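Local coordinates for putative lipoprotein YcdA (PDB 4R4G) that is of unknown function but is predicted to be a lipoprotein of the cell membrane, built from an Ig-like N-terminal domain and an alpha+beta C-terminal domain, at residues 25-30 and 38-43; 148-153 and 297-302; 220-225 and 236-241. All coordinates share one frame; numbering follows the deposited sequence. Where two conformers were deposited one is given.

Contact 1 (25-30 and 38-43); sequences TLPSKY and QLVLKV
Thr25 grips Val40 with both its backbone and its side chain. The two form an antiparallel hydrogen-bonded pair in the Ig-like domain, where strand 16-25 ends beside strand 39-48. Thr25 N donates to Val40 O at 2.8 Å, and Val40 N donates to Thr25 O at 2.9 Å. The hydroxyl adds a third bond: with OG1 between the backbone N and the carbonyl carbon (chi1 62°), Thr25 OG1 donates to Val40 O at 2.9 Å, 47° out of the carbonyl plane. The same torsion turns the methyl to Lys42, and Thr25 CG2 lies 3.9 Å from Lys42 CB, the two side chains crossing at about a right angle.

Past Thr25 the chain turns away, and apolar contacts replace the bonds. Pro27 CB sits 3.9 Å from Val40 CG2, whereas Leu26 reaches Leu39 only by its branch end, CD2 to CD2 at 4.2 Å. Leu26 also touches Thr226 and Ile229 of strand 221-230, so the loop meets the C-terminal domain. On the other strand, the Val40 side chain packs on Phe99 and Thr74.

A valine in place of Thr25 loses the hydroxyl and would probably leave Val40 O with the backbone N-H as its one donor from segment 25-30. Two donors of one residue thus converge on a single carbonyl, one in its plane and one above it, so the last pair of the two strands is held by three hydrogen bonds before the chain leaves into a loop bordered by apolar contacts.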
loop_
_atom_site.group_PDB
_atom_site.type_symbol
_atom_site.label_atom_id
_atom_site.label_comp_id
_atom_site.label_asym_id
_atom_site.label_seq_id
_atom_site.Cartn_x
_atom_site.Cartn_y
_atom_site.Cartn_z
ATOM N N THR A 25 6.730 4.783 -10.952
ATOM C CA THR A 25 5.374 4.440 -10.542
ATOM C C THR A 25 5.319 2.943 -10.258
ATOM O O THR A 25 6.224 2.177 -10.632
ATOM C CB THR A 25 4.307 4.867 -11.591
ATOM O OG1 THR A 25 4.518 4.190 -12.839
ATOM C CG2 THR A 25 4.221 6.384 -11.800
ATOM N N LEU A 26 4.273 2.540 -9.549
ATOM C CA LEU A 26 4.049 1.139 -9.285
ATOM C C LEU A 26 3.267 0.635 -10.454
ATOM O O LEU A 26 2.414 1.386 -10.940
ATOM C CB LEU A 26 3.263 0.920 -7.979
ATOM C CG LEU A 26 3.990 1.054 -6.653
ATOM C CD1 LEU A 26 2.997 0.984 -5.548
ATOM C CD2 LEU A 26 5.026 -0.049 -6.454
ATOM N N PRO A 27 3.454 -0.627 -10.882
ATOM C CA PRO A 27 2.652 -1.134 -12.002
ATOM C C PRO A 27 1.132 -1.165 -11.736
ATOM O O PRO A 27 0.659 -0.966 -10.607
ATOM C CB PRO A 27 3.206 -2.546 -12.215
ATOM C CG PRO A 27 3.938 -2.887 -10.977
ATOM C CD PRO A 27 4.435 -1.629 -10.413
ATOM N N SER A 28 0.354 -1.378 -12.814
ATOM C CA SER A 28 -1.099 -1.510 -12.759
ATOM C C SER A 28 -1.426 -2.773 -11.967
ATOM O O SER A 28 -0.601 -3.693 -11.986
ATOM C CB SER A 28 -1.658 -1.597 -14.180
ATOM O OG SER A 28 -3.037 -1.927 -14.236
ATOM N N LYS A 29 -2.610 -2.842 -11.279
ATOM C CA LYS A 29 -3.042 -4.062 -10.555
ATOM C C LYS A 29 -3.049 -5.254 -11.539
ATOM O O LYS A 29 -2.776 -6.394 -11.157
ATOM C CB LYS A 29 -4.465 -3.919 -9.910
ATOM C CG LYS A 29 -4.780 -2.622 -9.141
ATOM C CD LYS A 29 -6.209 -2.540 -8.534
ATOM C CE LYS A 29 -6.420 -1.203 -7.822
ATOM N NZ LYS A 29 -7.722 -1.116 -7.092
ATOM N N TYR A 30 -3.315 -4.943 -12.832
ATOM C CA TYR A 30 -3.487 -5.885 -13.923
ATOM C C TYR A 30 -2.246 -6.017 -14.822
ATOM O O TYR A 30 -2.287 -6.816 -15.764
ATOM C CB TYR A 30 -4.737 -5.484 -14.729
ATOM C CG TYR A 30 -5.906 -5.175 -13.819
ATOM C CD1 TYR A 30 -6.537 -6.182 -13.098
ATOM C CD2 TYR A 30 -6.290 -3.861 -13.569
ATOM C CE1 TYR A 30 -7.558 -5.898 -12.197
ATOM C CE2 TYR A 30 -7.315 -3.564 -12.671
ATOM C CZ TYR A 30 -7.946 -4.587 -11.986
ATOM O OH TYR A 30 -8.966 -4.315 -11.100
ATOM N N GLN A 38 10.443 -4.638 -9.837
ATOM C CA GLN A 38 10.481 -3.645 -10.905
ATOM C C GLN A 38 9.474 -2.557 -10.671
ATOM O O GLN A 38 8.494 -2.744 -9.934
ATOM C CB GLN A 38 10.256 -4.274 -12.283
ATOM C CG GLN A 38 11.504 -4.934 -12.807
ATOM C CD GLN A 38 11.304 -5.682 -14.090
ATOM O OE1 GLN A 38 10.282 -6.342 -14.312
ATOM N NE2 GLN A 38 12.311 -5.636 -14.951
ATOM N N LEU A 39 9.734 -1.405 -11.308
ATOM C CA LEU A 39 8.880 -0.229 -11.290
ATOM C C LEU A 39 8.470 0.086 -12.712
ATOM O O LEU A 39 8.872 -0.611 -13.655
ATOM C CB LEU A 39 9.601 0.970 -10.647
ATOM C CG LEU A 39 9.962 0.849 -9.165
ATOM C CD1 LEU A 39 10.722 2.071 -8.703
ATOM C CD2 LEU A 39 8.702 0.672 -8.288
ATOM N N VAL A 40 7.667 1.123 -12.874
ATOM C CA VAL A 40 7.231 1.560 -14.186
ATOM C C VAL A 40 7.688 2.993 -14.316
ATOM O O VAL A 40 7.374 3.800 -13.441
ATOM C CB VAL A 40 5.702 1.360 -14.392
ATOM C CG1 VAL A 40 5.202 2.074 -15.651
ATOM C CG2 VAL A 40 5.360 -0.125 -14.447
ATOM N N LEU A 41 8.477 3.302 -15.359
ATOM C CA LEU A 41 8.963 4.659 -15.573
ATOM C C LEU A 41 7.908 5.428 -16.356
ATOM O O LEU A 41 7.534 5.015 -17.457
ATOM C CB LEU A 41 10.320 4.639 -16.293
ATOM C CG LEU A 41 11.053 5.973 -16.447
ATOM C CD1 LEU A 41 11.774 6.353 -15.168
ATOM C CD2 LEU A 41 12.026 5.905 -17.583
ATOM N N LYS A 42 7.373 6.507 -15.746
ATOM C CA LYS A 42 6.347 7.363 -16.357
ATOM C C LYS A 42 7.045 8.595 -16.900
ATOM O O LYS A 42 7.565 9.412 -16.130
ATOM C CB LYS A 42 5.234 7.713 -15.338
ATOM C CG LYS A 42 4.043 8.500 -15.883
ATOM C CD LYS A 42 2.982 8.654 -14.812
ATOM C CE LYS A 42 2.051 9.817 -15.033
ATOM N NZ LYS A 42 0.812 9.695 -14.209
ATOM N N VAL A 43 7.110 8.689 -18.230
ATOM C CA VAL A 43 7.752 9.781 -18.967
ATOM C C VAL A 43 6.649 10.589 -19.674
ATOM O O VAL A 43 6.005 10.064 -20.579
ATOM C CB VAL A 43 8.838 9.263 -19.960
ATOM C CG1 VAL A 43 9.646 10.408 -20.559
ATOM C CG2 VAL A 43 9.766 8.250 -19.295
#

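Contact 2 (148-153 and 297-302); sequences KALSAY and VKMKKN
Helix-on-sheet packing in the C-terminal alpha+beta domain brings 148-153 and 297-302 together: helix 145-157 lies across a face of the mixed sheet, here over strand 293-301, as is consistent with the assignment of this region to the NTF2 clan. The short helix and strand segments run at 109° to each other, with axes 10.0 Å apart, and no hydrogen bond joins them. The contact is wholly apolar and buried.

Met299, present as selenomethionine, takes part in three of the four side-chain pairs. Its CG stands beside the backbone N, anti to the carbonyl carbon, and the chain then bends at both chi2 and chi3, which folds the selenium and the terminal methyl toward the helix instead of letting them run straight out. Met299 SE passes beside the base of Leu150, 4.1 Å from Leu150 CB, the two side chains crossing at about a right angle. The methyl goes on to the helix surface, where Met299 CE sits 3.8 Å from Ala149 CB and equally near Leu150 N; the short alanine side chain probably permits this approach to the helix backbone.

Leu150 extends in the other direction along the strand. One of its branches meets the neighbouring inward-pointing residue of the strand, with Leu150 CD1 3.8 Å from Val297 CG1. Around these residues the core is completed by Leu309, which touches Leu150, Val297 and Met299, and by Trp307, which touches Ala149 and Met299, while Leu319 of helix 314-321 covers Leu150 and Val297.

One turn along the helix from Ala149, Tyr153 has its ring edge-to-face with Phe166, and its CE2 approaches Met299 CE obliquely at 4.1 Å.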
loop_
_atom_site.group_PDB
_atom_site.type_symbol
_atom_site.label_atom_id
_atom_site.label_comp_id
_atom_site.label_asym_id
_atom_site.label_seq_id
_atom_site.Cartn_x
_atom_site.Cartn_y
_atom_site.Cartn_z
ATOM N N LYS A 148 3.094 2.911 4.867
ATOM C CA LYS A 148 3.575 3.599 6.068
ATOM C C LYS A 148 2.333 3.972 6.895
ATOM O O LYS A 148 2.225 3.558 8.056
ATOM C CB LYS A 148 4.473 4.819 5.711
ATOM C CG LYS A 148 5.834 4.439 5.058
ATOM C CD LYS A 148 6.750 5.657 4.749
ATOM C CE LYS A 148 7.873 5.366 3.754
ATOM N NZ LYS A 148 7.559 5.823 2.347
ATOM N N ALA A 149 1.346 4.619 6.255
ATOM C CA ALA A 149 0.065 4.958 6.863
ATOM C C ALA A 149 -0.682 3.706 7.386
ATOM O O ALA A 149 -1.111 3.734 8.537
ATOM C CB ALA A 149 -0.798 5.713 5.879
ATOM N N LEU A 150 -0.780 2.600 6.607
ATOM C CA LEU A 150 -1.455 1.382 7.094
ATOM C C LEU A 150 -0.767 0.828 8.359
ATOM O O LEU A 150 -1.447 0.417 9.303
ATOM C CB LEU A 150 -1.564 0.278 6.033
ATOM C CG LEU A 150 -2.177 -1.017 6.580
ATOM C CD1 LEU A 150 -3.654 -0.845 6.915
ATOM C CD2 LEU A 150 -1.947 -2.179 5.678
ATOM N N SER A 151 0.573 0.847 8.382
ATOM C CA SER A 151 1.371 0.387 9.517
ATOM C C SER A 151 1.103 1.266 10.754
ATOM O O SER A 151 1.041 0.717 11.858
ATOM C CB SER A 151 2.856 0.379 9.157
ATOM O OG SER A 151 3.636 -0.335 10.102
ATOM N N ALA A 152 0.911 2.609 10.572
ATOM C CA ALA A 152 0.593 3.564 11.656
ATOM C C ALA A 152 -0.764 3.237 12.290
ATOM O O ALA A 152 -0.899 3.304 13.507
ATOM C CB ALA A 152 0.588 4.991 11.128
ATOM N N TYR A 153 -1.756 2.851 11.456
ATOM C CA TYR A 153 -3.083 2.429 11.880
ATOM C C TYR A 153 -2.961 1.196 12.749
ATOM O O TYR A 153 -3.560 1.154 13.811
ATOM C CB TYR A 153 -3.981 2.136 10.665
ATOM C CG TYR A 153 -4.832 3.302 10.213
ATOM C CD1 TYR A 153 -6.085 3.534 10.771
ATOM C CD2 TYR A 153 -4.403 4.152 9.197
ATOM C CE1 TYR A 153 -6.887 4.583 10.333
ATOM C CE2 TYR A 153 -5.198 5.208 8.752
ATOM C CZ TYR A 153 -6.435 5.425 9.330
ATOM O OH TYR A 153 -7.212 6.474 8.908
ATOM N N VAL A 297 -5.647 -4.471 1.412
ATOM C CA VAL A 297 -6.370 -3.399 2.082
ATOM C C VAL A 297 -6.294 -2.159 1.207
ATOM O O VAL A 297 -5.216 -1.809 0.725
ATOM C CB VAL A 297 -5.756 -3.182 3.507
ATOM C CG1 VAL A 297 -6.012 -1.783 4.050
ATOM C CG2 VAL A 297 -6.249 -4.238 4.486
ATOM N N LYS A 298 -7.432 -1.499 1.003
ATOM C CA LYS A 298 -7.508 -0.286 0.206
ATOM C C LYS A 298 -7.389 0.947 1.102
ATOM O O LYS A 298 -8.111 1.084 2.099
ATOM C CB LYS A 298 -8.818 -0.264 -0.609
ATOM C CG LYS A 298 -8.933 0.843 -1.664
ATOM C CD LYS A 298 -10.257 0.781 -2.454
ATOM C CE LYS A 298 -11.466 1.282 -1.683
ATOM N NZ LYS A 298 -12.655 1.449 -2.555
HETATM N N MSE A 299 -6.450 1.826 0.742
HETATM C CA MSE A 299 -6.203 3.121 1.382
HETATM C C MSE A 299 -6.735 4.209 0.474
HETATM O O MSE A 299 -6.767 4.017 -0.744
HETATM C CB MSE A 299 -4.697 3.356 1.627
HETATM C CG MSE A 299 -4.009 2.320 2.501
HETATM SE SE MSE A 299 -4.694 2.236 4.289
HETATM C CE MSE A 299 -3.985 3.900 5.055
ATOM N N LYS A 300 -7.104 5.364 1.038
ATOM C CA LYS A 300 -7.627 6.473 0.253
ATOM C C LYS A 300 -6.891 7.750 0.621
ATOM O O LYS A 300 -6.831 8.108 1.798
ATOM C CB LYS A 300 -9.152 6.603 0.465
ATOM C CG LYS A 300 -9.969 5.697 -0.472
ATOM C CD LYS A 300 -11.415 5.427 -0.002
ATOM C CE LYS A 300 -12.283 4.865 -1.116
ATOM N NZ LYS A 300 -13.589 4.346 -0.619
ATOM N N LYS A 301 -6.320 8.430 -0.395
ATOM C CA LYS A 301 -5.550 9.672 -0.244
ATOM C C LYS A 301 -6.450 10.915 -0.275
ATOM O O LYS A 301 -7.413 10.964 -1.042
ATOM C CB LYS A 301 -4.489 9.767 -1.359
ATOM C CG LYS A 301 -3.500 10.931 -1.233
ATOM C CD LYS A 301 -2.485 10.955 -2.369
ATOM C CE LYS A 301 -2.926 11.718 -3.605
ATOM N NZ LYS A 301 -1.891 11.672 -4.684
ATOM N N ASN A 302 -6.111 11.928 0.539
ATOM C CA ASN A 302 -6.830 13.195 0.575
ATOM C C ASN A 302 -6.071 14.240 -0.296
ATOM O O ASN A 302 -5.276 13.850 -1.160
ATOM C CB ASN A 302 -7.051 13.658 2.026
ATOM C CG ASN A 302 -5.868 14.235 2.774
ATOM O OD1 ASN A 302 -4.704 14.163 2.360
ATOM N ND2 ASN A 302 -6.159 14.877 3.889
#

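Contact 3 (220-225 and 236-241); sequences SSIQAK and VEATVK
Ile222 has CG1 anti to the backbone N (chi1 177°) and CD1 carried onward in an extended chain (chi2 163°), which leads the terminal methyl diagonally over the partner strand: Ile222 CD1 lies 3.7 Å from Ala238 CB, two residues before its own pair mate. That mate, Val240, is met less closely and obliquely, Ile222 CG1 to Val240 CG2 at 4.2 Å. In Val236, CG1 anti to the backbone N is the branch that reaches Ala224 CB, at 4.0 Å.

These residues line one face of the beta hairpin formed by strands 221-230 and 233-244 in the C-terminal domain. Helix 145-157 covers this face, Val154 touching Ile222, and Ala147 touching Val236.

The backbones pair antiparallel, with Ser221-Lys241, Gln223-Thr239 and Lys225-Glu237 as hydrogen-bonded pairs; each is joined by two N-H to O bonds. In the middle pair Thr239 N donates to Gln223 O at 2.7 Å, and Gln223 N donates to Thr239 O at 2.8 Å. In the non-hydrogen-bonded pairs between them, CA-H groups point at the same carbonyls, as Ile222 CA does to Thr239 O at 3.4 Å.

The other face carries Ser221, Gln223, Lys225, Glu237, Thr239 and Lys241. Here Glu237 comes close to Glu296 of the next strand, a like-charged pair that may favour a proton on one of them. The hairpin is therefore two-sided in its chemistry: six backbone bonds fix its register, apolar groups, Ile222 and Val236 among them, face the helix, and polar or charged groups occupy the reverse.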
loop_
_atom_site.group_PDB
_atom_site.type_symbol
_atom_site.label_atom_id
_atom_site.label_comp_id
_atom_site.label_asym_id
_atom_site.label_seq_id
_atom_site.Cartn_x
_atom_site.Cartn_y
_atom_site.Cartn_z
ATOM N N SER A 220 3.374 -10.563 17.409
ATOM C CA SER A 220 2.771 -10.599 16.077
ATOM C C SER A 220 3.482 -9.585 15.228
ATOM O O SER A 220 4.082 -8.626 15.748
ATOM C CB SER A 220 1.263 -10.377 16.113
ATOM O OG SER A 220 0.940 -9.008 15.950
ATOM N N SER A 221 3.452 -9.822 13.919
ATOM C CA SER A 221 4.140 -8.959 12.972
ATOM C C SER A 221 3.297 -8.636 11.757
ATOM O O SER A 221 2.454 -9.435 11.343
ATOM C CB SER A 221 5.431 -9.624 12.518
ATOM O OG SER A 221 6.266 -8.677 11.875
ATOM N N ILE A 222 3.550 -7.462 11.181
ATOM C CA ILE A 222 2.947 -7.010 9.940
ATOM C C ILE A 222 4.045 -6.483 9.008
ATOM O O ILE A 222 4.871 -5.652 9.396
ATOM C CB ILE A 222 1.804 -5.985 10.125
ATOM C CG1 ILE A 222 1.287 -5.515 8.747
ATOM C CG2 ILE A 222 2.229 -4.791 11.010
ATOM C CD1 ILE A 222 -0.072 -4.827 8.698
ATOM N N GLN A 223 4.051 -6.989 7.785
ATOM C CA GLN A 223 4.885 -6.486 6.703
ATOM C C GLN A 223 3.911 -5.851 5.740
ATOM O O GLN A 223 3.011 -6.549 5.258
ATOM C CB GLN A 223 5.725 -7.596 6.045
ATOM C CG GLN A 223 6.983 -8.006 6.812
ATOM C CD GLN A 223 7.835 -8.950 5.985
ATOM O OE1 GLN A 223 7.784 -10.176 6.154
ATOM N NE2 GLN A 223 8.613 -8.404 5.047
ATOM N N ALA A 224 3.994 -4.526 5.549
ATOM C CA ALA A 224 3.060 -3.806 4.673
ATOM C C ALA A 224 3.748 -3.267 3.409
ATOM O O ALA A 224 4.748 -2.544 3.485
ATOM C CB ALA A 224 2.406 -2.662 5.435
ATOM N N LYS A 225 3.209 -3.618 2.241
ATOM C CA LYS A 225 3.745 -3.139 0.973
ATOM C C LYS A 225 2.648 -2.623 0.097
ATOM O O LYS A 225 1.683 -3.343 -0.130
ATOM C CB LYS A 225 4.503 -4.254 0.227
ATOM C CG LYS A 225 5.282 -3.703 -0.961
ATOM C CD LYS A 225 5.710 -4.724 -1.986
ATOM C CE LYS A 225 6.216 -3.949 -3.186
ATOM N NZ LYS A 225 6.862 -4.800 -4.221
ATOM N N VAL A 236 -2.610 -1.871 -0.415
ATOM C CA VAL A 236 -1.542 -2.257 0.483
ATOM C C VAL A 236 -1.726 -3.729 0.793
ATOM O O VAL A 236 -2.816 -4.169 1.176
ATOM C CB VAL A 236 -1.472 -1.391 1.756
ATOM C CG1 VAL A 236 -0.243 -1.760 2.587
ATOM C CG2 VAL A 236 -1.453 0.095 1.425
ATOM N N GLU A 237 -0.669 -4.489 0.576
ATOM C CA GLU A 237 -0.611 -5.916 0.817
ATOM C C GLU A 237 0.003 -6.111 2.199
ATOM O O GLU A 237 1.184 -5.817 2.410
ATOM C CB GLU A 237 0.219 -6.559 -0.299
ATOM C CG GLU A 237 0.167 -8.067 -0.395
ATOM C CD GLU A 237 0.435 -8.608 -1.789
ATOM O OE1 GLU A 237 -0.269 -8.193 -2.743
ATOM O OE2 GLU A 237 1.332 -9.473 -1.920
ATOM N N ALA A 238 -0.823 -6.514 3.165
ATOM C CA ALA A 238 -0.377 -6.722 4.541
ATOM C C ALA A 238 -0.112 -8.189 4.787
ATOM O O ALA A 238 -1.010 -9.015 4.624
ATOM C CB ALA A 238 -1.413 -6.200 5.507
ATOM N N THR A 239 1.136 -8.526 5.113
ATOM C CA THR A 239 1.489 -9.911 5.384
ATOM C C THR A 239 1.617 -9.971 6.881
ATOM O O THR A 239 2.488 -9.324 7.477
ATOM C CB THR A 239 2.711 -10.366 4.560
ATOM O OG1 THR A 239 2.468 -10.141 3.148
ATOM C CG2 THR A 239 3.066 -11.820 4.817
ATOM N N VAL A 240 0.687 -10.690 7.496
ATOM C CA VAL A 240 0.582 -10.722 8.929
ATOM C C VAL A 240 0.937 -12.074 9.512
ATOM O O VAL A 240 0.365 -13.090 9.105
ATOM C CB VAL A 240 -0.872 -10.311 9.338
ATOM C CG1 VAL A 240 -1.118 -10.485 10.846
ATOM C CG2 VAL A 240 -1.204 -8.881 8.890
ATOM N N LYS A 241 1.867 -12.054 10.507
ATOM C CA LYS A 241 2.275 -13.191 11.324
ATOM C C LYS A 241 1.367 -13.136 12.562
ATOM O O LYS A 241 1.516 -12.196 13.354
ATOM C CB LYS A 241 3.779 -13.081 11.675
ATOM C CG LYS A 241 4.338 -14.211 12.556
ATOM C CD LYS A 241 5.856 -14.063 12.822
ATOM C CE LYS A 241 6.215 -13.031 13.878
ATOM N NZ LYS A 241 7.678 -12.787 13.952
#

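How the contacts relate
Contact 1 comes first along the chain and belongs to the Ig-like N-terminal domain; contacts 2 and 3 both lie in the C-terminal domain. Contact 3 is local, a hairpin whose two segments fall within the long span of chain bracketed by 148-153 and 297-302. Centres of contacts 2 and 3 are about 12 Å apart, and the two touch: strands 233-244 and 293-301 are sheet neighbours, and Val236 packs against both Leu150 and Met299, giving the helix and hairpin a common core. The centre of contact 1 is about 20 Å from that of contact 2 and about 22 Å from that of contact 3, yet its loop reaches strand 221-230, where the two domains meet.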